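Local structure of carboxylic ester hydrolase (Aspergillus niger, 7K4O) at residues Gly96-Asn101 with Tyr148-Lys153; Ala212-Phe217 with Thr393-Trp398; Phe273-Ile278 with Lys301-Ala306. The protein hydrolyses ester bonds of tannins as a serine esterase of the tannase and feruloyl esterase family, probably releasing gallic acid. All blocks are in the same frame, centred on the assembly; numbering follows the deposited sequence.

Contact 1: Gly96-Asn101 with Tyr148-Lys153; sequences GGYAIN and YMFAYK. With GDE (3,4,5-trihydroxybenzoic acid), chain J.
Phe-150 turns the edge of its ring toward the backbone carbonyl oxygens of Gly-97 and Ala-99, so the helix meets peptide groups as much as side chains. The oxygens belong to a type II' beta turn, Gly-96 to Ala-99, in the loop after strand 89-93 of the alpha/beta-hydrolase sheet. Ala-99 N to Gly-96 O and the reverse bond, Gly-96 N to Ala-99 O, close the turn from both ends. Gly-97 O lies near the ring plane, 4.2 Å from Phe-150 CZ. Ala-99 O is also at the edge, 4.1 Å from Phe-150 CE1, whereas Tyr-98 O approaches the same CE1 obliquely at 3.7 Å. No hydrogen bond joins the two segments; ring hydrogens facing these oxygens may add a weak electrostatic attraction.

With CG anti to the backbone N (chi1 -174°), Phe-150 swings its ring from the helix flank into the turn. There it crosses the Tyr-98 side chain at about a right angle, Tyr-98 CD2 lying 4.1 Å from Phe-150 CE2. Arg-190 of helix 187-196 makes a cation-pi contact with the Phe-150 ring. Ile-100 reaches out in an extended conformation and sets CD1 3.9 Å from Met-149 O, beside the helix backbone.

Helix 144-169 widens into a pi-type turn here. Tyr-148 O accepts from both Tyr-152 N and Lys-153 N, which arrive from opposite faces of its carbonyl plane, while the carbonyls of Phe-150 and Ala-151 receive the guanidinium of Arg-190.

The turn also presents an amide to the bound gallic acid, which, together with Glu-187 N bonding the same ligand, is consistent with an oxyanion hole: Gly-97 N donates to carboxylate oxygen OAA at 2.7 Å in a nearly straight bond (170°).

Contact 2: Ala212-Phe217 with Thr393-Trp398; sequences AFRWSF and TLQTTW. With GDE (3,4,5-trihydroxybenzoic acid), chain J.
Gln-395 meets the start of helix 215-221 with both its side chain and its backbone carbonyl, and these supply the hydrogen bonds of the contact. The straightest runs from Ser-216 N to Gln-395 OE1, 3.0 Å long with an N-H...O angle of 165° and the donor tilted out of the amide plane. A bend at chi2 (71°) turns the Gln-395 amide back toward the first helical turn. Gln-395 O takes two weak bonds, a bent one from Arg-214 N, the N-cap residue, and a long one from Trp-215 N. Together they occupy amides that a helix start leaves without carbonyl partners of its own. Within the loop, Thr-396 OG1 donates to Leu-394 O at 2.7 Å from above the carbonyl plane, tying the loop to itself.

Apolar contacts flank this polar centre. Leu-394 runs beside Trp-215, pointing the same way, and its CD1 makes a CH-pi contact 3.9 Å from the centroid of the Trp-215 five-membered ring, 18° off the normal. On the other flank, Phe-213 CB packs 3.9 Å from Thr-396 CB, and Thr-397 CG2 sits 3.7 Å from Arg-214 CB.

The charged end of Arg-214 points elsewhere, with NE in a salt bridge to the C-terminal carboxylate of Tyr-554; Ser-216 OG is hydrogen-bonded to Met-383 O.

Toward the ligand, Ala-212 CB touches ring carbon CAI of gallic acid at 3.7 Å, and hydroxyl OAC approaches the Trp-215 ring obliquely from the side away from Leu-394. Since Ala-212 also bonds through its backbone to Ser-186, the probable nucleophile, the contact backs the galloyl pocket beside what is probably the nucleophile elbow of an alpha/beta-hydrolase fold.

Contact 3: Phe273-Ile278 with Lys301-Ala306; sequences FDISTI and KGIEVA
Ile-275 holds CG1 between its backbone N and carbonyl carbon (chi1 64°), and the extended second torsion then drives CD1 toward helix 300-310. Ile-303 answers with CG1 anti to its carbonyl carbon (chi1 -75°), which aims CD1 at the backbone of the other segment and CG2 at its side chains. A short 3-10 turn, residues 275-278, thus packs on one flank of a helix, within the long insertion between sheet strands 205-209 and 410-416 of the alpha/beta-hydrolase fold.

The two isoleucines slide past each other in opposite directions, Ile-275 CG1 lying 4.1 Å from Ile-303 CG2. One helical turn further on, Ile-275 CD1 meets Ala-306 CB at 3.7 Å, where the small residue lets the longer chain come close to the helix. Ser-276 lies at the edge of the patch: its OG is 3.9 Å from Ile-303 CG2. No hydrogen bond crosses between the segments, so the fit rests on van der Waals contact, largely between aliphatic side chains.

Polar groups shape the turn instead. Asp-274 OD1 accepts from Ser-276 N at 2.8 Å, an Asx turn, with the donor above the carboxylate plane. Lys-307, just beyond the helical segment, forms a salt bridge with that same OD1 and also bonds to Ser-276 OG, adding a polar link beside the hydrophobic one. Asp-274 O receives two bonds from Thr-277, through N and through OG1, the hydroxyl lying in the carbonyl plane.

Inside the turn, Ile-275 O accepts from Ile-278 N at 2.9 Å, and the same oxygen is 3.6 Å from Ile-303 CD1.

In the fold
Contacts 1 and 2 form one buried region beside the gallic acid, their centres 12 Å apart. Helix 144-169 and the loop 393-398 meet there, Phe-150 CD2 lying 3.9 Å from Leu-394 CD2, and Arg-190 of helix 187-196 has partners in both. Along the chain contact 1 closes before contact 2 opens, and contact 3 is nested inside the loop that contact 2 closes. Contact 3 is remote, its centre 32 Å from that of contact 2 and 38 Å from that of contact 1. The first two therefore flank the gallic acid pocket; contact 2 joins the two ends of the insertion between strands 205-209 and 410-416, and contact 3 lies far out within it.

Contact 1: Gly96-Asn101 with Tyr148-Lys153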
# COMPACT_ATOMS: atom_id res chain seq x y z
N GLY A 96 8.29 -0.28 -0.62
CA GLY A 96 7.82 -0.37 0.77
C GLY A 96 8.66 0.58 1.61
O GLY A 96 9.89 0.64 1.37
N GLY A 97 8.01 1.34 2.48
CA GLY A 97 8.73 2.38 3.24
C GLY A 97 9.24 3.42 2.25
O GLY A 97 8.44 3.89 1.42
N TYR A 98 10.51 3.78 2.34
CA TYR A 98 11.13 4.69 1.35
C TYR A 98 11.90 3.90 0.30
O TYR A 98 12.63 4.52 -0.46
CB TYR A 98 11.99 5.75 2.05
CG TYR A 98 11.19 6.89 2.62
CD1 TYR A 98 10.58 6.80 3.87
CD2 TYR A 98 10.95 8.03 1.87
CE1 TYR A 98 9.79 7.83 4.38
CE2 TYR A 98 10.18 9.07 2.37
CZ TYR A 98 9.61 8.98 3.64
OH TYR A 98 8.81 10.01 4.10
N ALA A 99 11.72 2.59 0.22
CA ALA A 99 12.30 1.74 -0.83
C ALA A 99 11.36 1.70 -2.03
O ALA A 99 10.15 1.77 -1.84
CB ALA A 99 12.56 0.31 -0.36
N ILE A 100 11.95 1.64 -3.20
CA ILE A 100 11.17 1.61 -4.48
C ILE A 100 11.17 0.18 -5.03
O ILE A 100 10.46 -0.06 -6.06
CB ILE A 100 11.77 2.60 -5.48
CG1 ILE A 100 10.78 2.90 -6.60
CG2 ILE A 100 13.14 2.15 -6.00
CD1 ILE A 100 11.19 4.06 -7.47
N ASN A 101 11.85 -0.75 -4.38
CA ASN A 101 11.78 -2.19 -4.76
C ASN A 101 11.61 -3.02 -3.48
O ASN A 101 11.80 -2.49 -2.34
CB ASN A 101 13.02 -2.62 -5.52
CG ASN A 101 14.26 -2.60 -4.64
OD1 ASN A 101 14.46 -3.53 -3.84
ND2 ASN A 101 15.08 -1.56 -4.81
N TYR A 148 11.62 13.09 -8.10
CA TYR A 148 10.83 12.75 -9.31
C TYR A 148 10.96 11.24 -9.62
O TYR A 148 9.92 10.63 -10.03
CB TYR A 148 11.24 13.61 -10.51
CG TYR A 148 10.46 14.90 -10.55
CD1 TYR A 148 10.78 15.95 -9.70
CD2 TYR A 148 9.43 15.11 -11.45
CE1 TYR A 148 10.06 17.14 -9.73
CE2 TYR A 148 8.68 16.28 -11.48
CZ TYR A 148 9.02 17.32 -10.62
OH TYR A 148 8.35 18.52 -10.65
N MET A 149 12.16 10.68 -9.52
CA MET A 149 12.33 9.23 -9.77
C MET A 149 11.48 8.41 -8.76
O MET A 149 10.75 7.50 -9.19
CB MET A 149 13.80 8.88 -9.63
CG MET A 149 14.62 9.28 -10.85
SD MET A 149 14.17 8.32 -12.35
CE MET A 149 15.16 6.86 -12.03
N PHE A 150 11.50 8.74 -7.48
CA PHE A 150 10.67 8.04 -6.48
C PHE A 150 9.19 8.26 -6.75
O PHE A 150 8.38 7.32 -6.68
CB PHE A 150 11.05 8.52 -5.07
CG PHE A 150 10.41 7.81 -3.91
CD1 PHE A 150 10.49 6.43 -3.77
CD2 PHE A 150 9.75 8.51 -2.93
CE1 PHE A 150 9.94 5.79 -2.67
CE2 PHE A 150 9.15 7.87 -1.85
CZ PHE A 150 9.30 6.53 -1.70
N ALA A 151 8.80 9.50 -7.05
CA ALA A 151 7.40 9.89 -7.26
C ALA A 151 6.77 9.06 -8.37
O ALA A 151 5.68 8.55 -8.13
CB ALA A 151 7.26 11.37 -7.54
N TYR A 152 7.38 9.07 -9.55
CA TYR A 152 6.75 8.41 -10.72
C TYR A 152 7.71 8.12 -11.85
O TYR A 152 7.35 7.30 -12.72
CB TYR A 152 5.57 9.25 -11.24
CG TYR A 152 5.93 10.56 -11.89
CD1 TYR A 152 6.29 10.62 -13.22
CD2 TYR A 152 5.91 11.76 -11.16
CE1 TYR A 152 6.59 11.84 -13.82
CE2 TYR A 152 6.19 12.98 -11.75
CZ TYR A 152 6.53 13.02 -13.08
OH TYR A 152 6.84 14.23 -13.69
N LYS A 153 8.87 8.73 -11.93
CA LYS A 153 9.63 8.63 -13.19
C LYS A 153 10.30 7.27 -13.28
O LYS A 153 10.45 6.73 -14.42
CB LYS A 153 10.64 9.78 -13.31
CG LYS A 153 11.33 9.87 -14.64
CD LYS A 153 12.00 11.26 -14.89
CE LYS A 153 13.15 11.52 -13.93
NZ LYS A 153 13.91 12.73 -14.32
OAA GDE J . 5.33 1.08 2.58
OAB GDE J . 4.81 0.27 4.57
OAC GDE J . 4.85 6.16 3.29
OAD GDE J . 2.25 4.13 6.75
OAE GDE J . 3.12 6.33 5.50
CAF GDE J . 4.87 3.70 3.52
CAG GDE J . 3.54 2.66 5.28
CAH GDE J . 4.89 1.23 3.76
CAI GDE J . 4.44 4.97 3.94
CAJ GDE J . 3.14 3.94 5.74
CAK GDE J . 4.45 2.60 4.23
CAL GDE J . 3.56 5.05 5.06

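Contact 2: Ala212-Phe217 with Thr393-Trp398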
# COMPACT_ATOMS: atom_id res chain seq x y z
N ALA A 212 0.07 4.10 0.08
CA ALA A 212 0.56 5.30 0.79
C ALA A 212 0.40 6.57 -0.05
O ALA A 212 1.35 7.38 -0.12
CB ALA A 212 1.95 5.07 1.23
N PHE A 213 -0.77 6.73 -0.68
CA PHE A 213 -1.07 7.97 -1.44
C PHE A 213 -1.66 9.02 -0.46
O PHE A 213 -1.65 8.84 0.77
CB PHE A 213 -1.90 7.65 -2.66
CG PHE A 213 -3.25 7.01 -2.45
CD1 PHE A 213 -3.85 6.94 -1.22
CD2 PHE A 213 -3.92 6.49 -3.56
CE1 PHE A 213 -5.13 6.41 -1.10
CE2 PHE A 213 -5.17 5.92 -3.43
CZ PHE A 213 -5.80 5.95 -2.22
N ARG A 214 -2.12 10.12 -1.03
CA ARG A 214 -2.57 11.31 -0.26
C ARG A 214 -1.42 11.70 0.68
O ARG A 214 -1.66 11.99 1.87
CB ARG A 214 -3.89 11.03 0.45
CG ARG A 214 -4.67 12.30 0.76
CD ARG A 214 -6.06 12.01 1.31
NE ARG A 214 -6.89 11.38 0.27
CZ ARG A 214 -7.28 10.10 0.23
NH1 ARG A 214 -6.97 9.26 1.19
NH2 ARG A 214 -7.93 9.69 -0.83
N TRP A 215 -0.22 11.82 0.13
CA TRP A 215 1.06 11.89 0.84
C TRP A 215 1.03 12.86 2.04
O TRP A 215 1.40 12.43 3.15
CB TRP A 215 2.17 12.28 -0.13
CG TRP A 215 3.52 12.16 0.51
CD1 TRP A 215 4.25 13.12 1.15
CD2 TRP A 215 4.36 11.00 0.45
NE1 TRP A 215 5.42 12.59 1.58
CE2 TRP A 215 5.55 11.30 1.16
CE3 TRP A 215 4.20 9.71 -0.09
CZ2 TRP A 215 6.54 10.34 1.36
CZ3 TRP A 215 5.19 8.78 0.09
CH2 TRP A 215 6.35 9.09 0.81
N SER A 216 0.64 14.12 1.83
CA SER A 216 0.80 15.13 2.90
C SER A 216 -0.10 14.76 4.08
O SER A 216 0.23 15.18 5.21
CB SER A 216 0.54 16.55 2.35
OG SER A 216 -0.82 16.73 1.98
N PHE A 217 -1.24 14.12 3.86
CA PHE A 217 -2.19 13.78 4.94
C PHE A 217 -1.72 12.48 5.57
O PHE A 217 -1.64 12.37 6.78
CB PHE A 217 -3.60 13.70 4.38
CG PHE A 217 -4.25 15.02 4.05
CD1 PHE A 217 -3.80 15.79 2.99
CD2 PHE A 217 -5.25 15.54 4.85
CE1 PHE A 217 -4.34 17.04 2.74
CE2 PHE A 217 -5.82 16.76 4.57
CZ PHE A 217 -5.36 17.51 3.52
N THR A 393 3.98 15.37 -7.51
CA THR A 393 5.04 14.34 -7.36
C THR A 393 4.53 13.24 -6.43
O THR A 393 4.14 12.17 -6.90
CB THR A 393 6.40 14.94 -6.91
OG1 THR A 393 6.15 15.73 -5.73
CG2 THR A 393 7.05 15.80 -7.97
N LEU A 394 4.51 13.45 -5.12
CA LEU A 394 4.26 12.35 -4.16
C LEU A 394 2.78 12.22 -3.81
O LEU A 394 2.42 11.14 -3.34
CB LEU A 394 5.09 12.62 -2.90
CG LEU A 394 6.59 12.54 -3.09
CD1 LEU A 394 7.28 12.91 -1.79
CD2 LEU A 394 6.99 11.17 -3.51
N GLN A 395 1.95 13.26 -3.95
CA GLN A 395 0.58 13.25 -3.42
C GLN A 395 -0.18 12.03 -3.94
O GLN A 395 -0.85 11.37 -3.16
CB GLN A 395 -0.18 14.55 -3.67
CG GLN A 395 -1.45 14.65 -2.82
CD GLN A 395 -1.21 14.86 -1.36
OE1 GLN A 395 -0.07 15.01 -0.90
NE2 GLN A 395 -2.30 14.87 -0.59
N THR A 396 -0.10 11.79 -5.24
CA THR A 396 -0.65 10.58 -5.90
C THR A 396 -2.16 10.44 -5.66
O THR A 396 -2.61 9.31 -5.40
CB THR A 396 0.13 9.32 -5.48
OG1 THR A 396 1.52 9.61 -5.42
CG2 THR A 396 -0.11 8.20 -6.46
N THR A 397 -2.92 11.54 -5.77
CA THR A 397 -4.37 11.45 -5.65
C THR A 397 -5.08 12.09 -6.82
O THR A 397 -6.24 12.42 -6.68
CB THR A 397 -4.90 12.05 -4.35
OG1 THR A 397 -4.33 13.37 -4.24
CG2 THR A 397 -4.54 11.12 -3.22
N TRP A 398 -4.46 12.14 -7.98
CA TRP A 398 -5.14 12.67 -9.17
C TRP A 398 -6.35 11.82 -9.54
O TRP A 398 -6.19 10.62 -9.75
CB TRP A 398 -4.13 12.70 -10.28
CG TRP A 398 -4.65 13.35 -11.51
CD1 TRP A 398 -5.10 12.70 -12.61
CD2 TRP A 398 -4.58 14.72 -11.82
NE1 TRP A 398 -5.40 13.61 -13.57
CE2 TRP A 398 -5.14 14.85 -13.10
CE3 TRP A 398 -4.19 15.82 -11.08
CZ2 TRP A 398 -5.19 16.07 -13.75
CZ3 TRP A 398 -4.31 17.05 -11.70
CH2 TRP A 398 -4.80 17.15 -12.99
OAA GDE J . 5.33 1.08 2.58
OAB GDE J . 4.81 0.27 4.57
OAC GDE J . 4.85 6.16 3.29
OAD GDE J . 2.25 4.13 6.75
OAE GDE J . 3.12 6.33 5.50
CAF GDE J . 4.87 3.70 3.52
CAG GDE J . 3.54 2.66 5.28
CAH GDE J . 4.89 1.23 3.76
CAI GDE J . 4.44 4.97 3.94
CAJ GDE J . 3.14 3.94 5.74
CAK GDE J . 4.45 2.60 4.23
CAL GDE J . 3.56 5.05 5.06

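Contact 3: Phe273-Ile278 with Lys301-Ala306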
# COMPACT_ATOMS: atom_id res chain seq x y z
N PHE A 273 -20.44 0.64 18.65
CA PHE A 273 -19.74 0.22 19.88
C PHE A 273 -19.07 1.41 20.57
O PHE A 273 -18.26 2.13 19.94
CB PHE A 273 -18.71 -0.84 19.58
CG PHE A 273 -17.97 -1.28 20.81
CD1 PHE A 273 -18.68 -1.84 21.89
CD2 PHE A 273 -16.60 -1.15 20.93
CE1 PHE A 273 -18.01 -2.26 23.03
CE2 PHE A 273 -15.94 -1.55 22.07
CZ PHE A 273 -16.64 -2.10 23.13
N ASP A 274 -19.39 1.60 21.86
CA ASP A 274 -18.81 2.67 22.69
C ASP A 274 -17.72 2.08 23.56
O ASP A 274 -18.05 1.26 24.45
CB ASP A 274 -19.88 3.31 23.57
CG ASP A 274 -19.39 4.54 24.34
OD1 ASP A 274 -18.18 4.70 24.51
OD2 ASP A 274 -20.26 5.30 24.77
N ILE A 275 -16.46 2.48 23.36
CA ILE A 275 -15.34 1.86 24.09
C ILE A 275 -15.35 2.32 25.56
O ILE A 275 -14.56 1.75 26.33
CB ILE A 275 -13.97 2.12 23.43
CG1 ILE A 275 -13.58 3.60 23.44
CG2 ILE A 275 -13.91 1.53 22.02
CD1 ILE A 275 -12.16 3.83 23.06
N SER A 276 -16.17 3.30 25.93
CA SER A 276 -16.34 3.68 27.37
C SER A 276 -16.76 2.45 28.21
O SER A 276 -16.40 2.41 29.41
CB SER A 276 -17.32 4.79 27.53
OG SER A 276 -16.69 6.02 27.22
N THR A 277 -17.40 1.45 27.60
CA THR A 277 -17.80 0.18 28.27
C THR A 277 -16.58 -0.61 28.71
O THR A 277 -16.74 -1.57 29.50
CB THR A 277 -18.68 -0.67 27.36
OG1 THR A 277 -17.91 -1.04 26.22
CG2 THR A 277 -19.94 0.07 26.95
N ILE A 278 -15.39 -0.27 28.24
CA ILE A 278 -14.16 -1.05 28.56
C ILE A 278 -13.50 -0.47 29.82
O ILE A 278 -12.58 -1.11 30.35
CB ILE A 278 -13.20 -1.07 27.34
CG1 ILE A 278 -13.92 -1.64 26.12
CG2 ILE A 278 -11.94 -1.85 27.65
CD1 ILE A 278 -13.19 -1.41 24.80
N LYS A 301 -8.78 8.11 31.20
CA LYS A 301 -7.85 8.92 30.38
C LYS A 301 -7.41 8.08 29.17
O LYS A 301 -7.25 8.68 28.11
CB LYS A 301 -6.62 9.35 31.17
CG LYS A 301 -6.81 10.53 32.11
CD LYS A 301 -5.59 10.70 33.01
CE LYS A 301 -5.75 11.69 34.14
NZ LYS A 301 -5.65 13.07 33.63
N GLY A 302 -7.19 6.78 29.36
CA GLY A 302 -6.79 5.87 28.26
C GLY A 302 -7.89 5.80 27.22
O GLY A 302 -7.60 5.90 26.00
N ILE A 303 -9.13 5.67 27.67
CA ILE A 303 -10.31 5.69 26.78
C ILE A 303 -10.40 7.05 26.08
O ILE A 303 -10.73 7.09 24.88
CB ILE A 303 -11.57 5.32 27.56
CG1 ILE A 303 -11.57 3.82 27.84
CG2 ILE A 303 -12.82 5.77 26.83
CD1 ILE A 303 -12.60 3.40 28.84
N GLU A 304 -10.17 8.15 26.78
CA GLU A 304 -10.26 9.49 26.16
C GLU A 304 -9.21 9.61 25.03
O GLU A 304 -9.56 10.10 23.95
CB GLU A 304 -10.06 10.59 27.21
CG GLU A 304 -10.36 11.98 26.68
CD GLU A 304 -10.09 13.10 27.70
OE1 GLU A 304 -9.22 12.92 28.61
OE2 GLU A 304 -10.68 14.17 27.53
N VAL A 305 -7.99 9.18 25.29
CA VAL A 305 -6.92 9.19 24.26
C VAL A 305 -7.39 8.32 23.09
O VAL A 305 -7.33 8.79 21.93
CB VAL A 305 -5.57 8.73 24.82
CG1 VAL A 305 -4.60 8.38 23.70
CG2 VAL A 305 -4.98 9.81 25.72
N ALA A 306 -7.90 7.12 23.37
CA ALA A 306 -8.23 6.17 22.30
C ALA A 306 -9.35 6.76 21.47
O ALA A 306 -9.32 6.66 20.23
CB ALA A 306 -8.60 4.80 22.82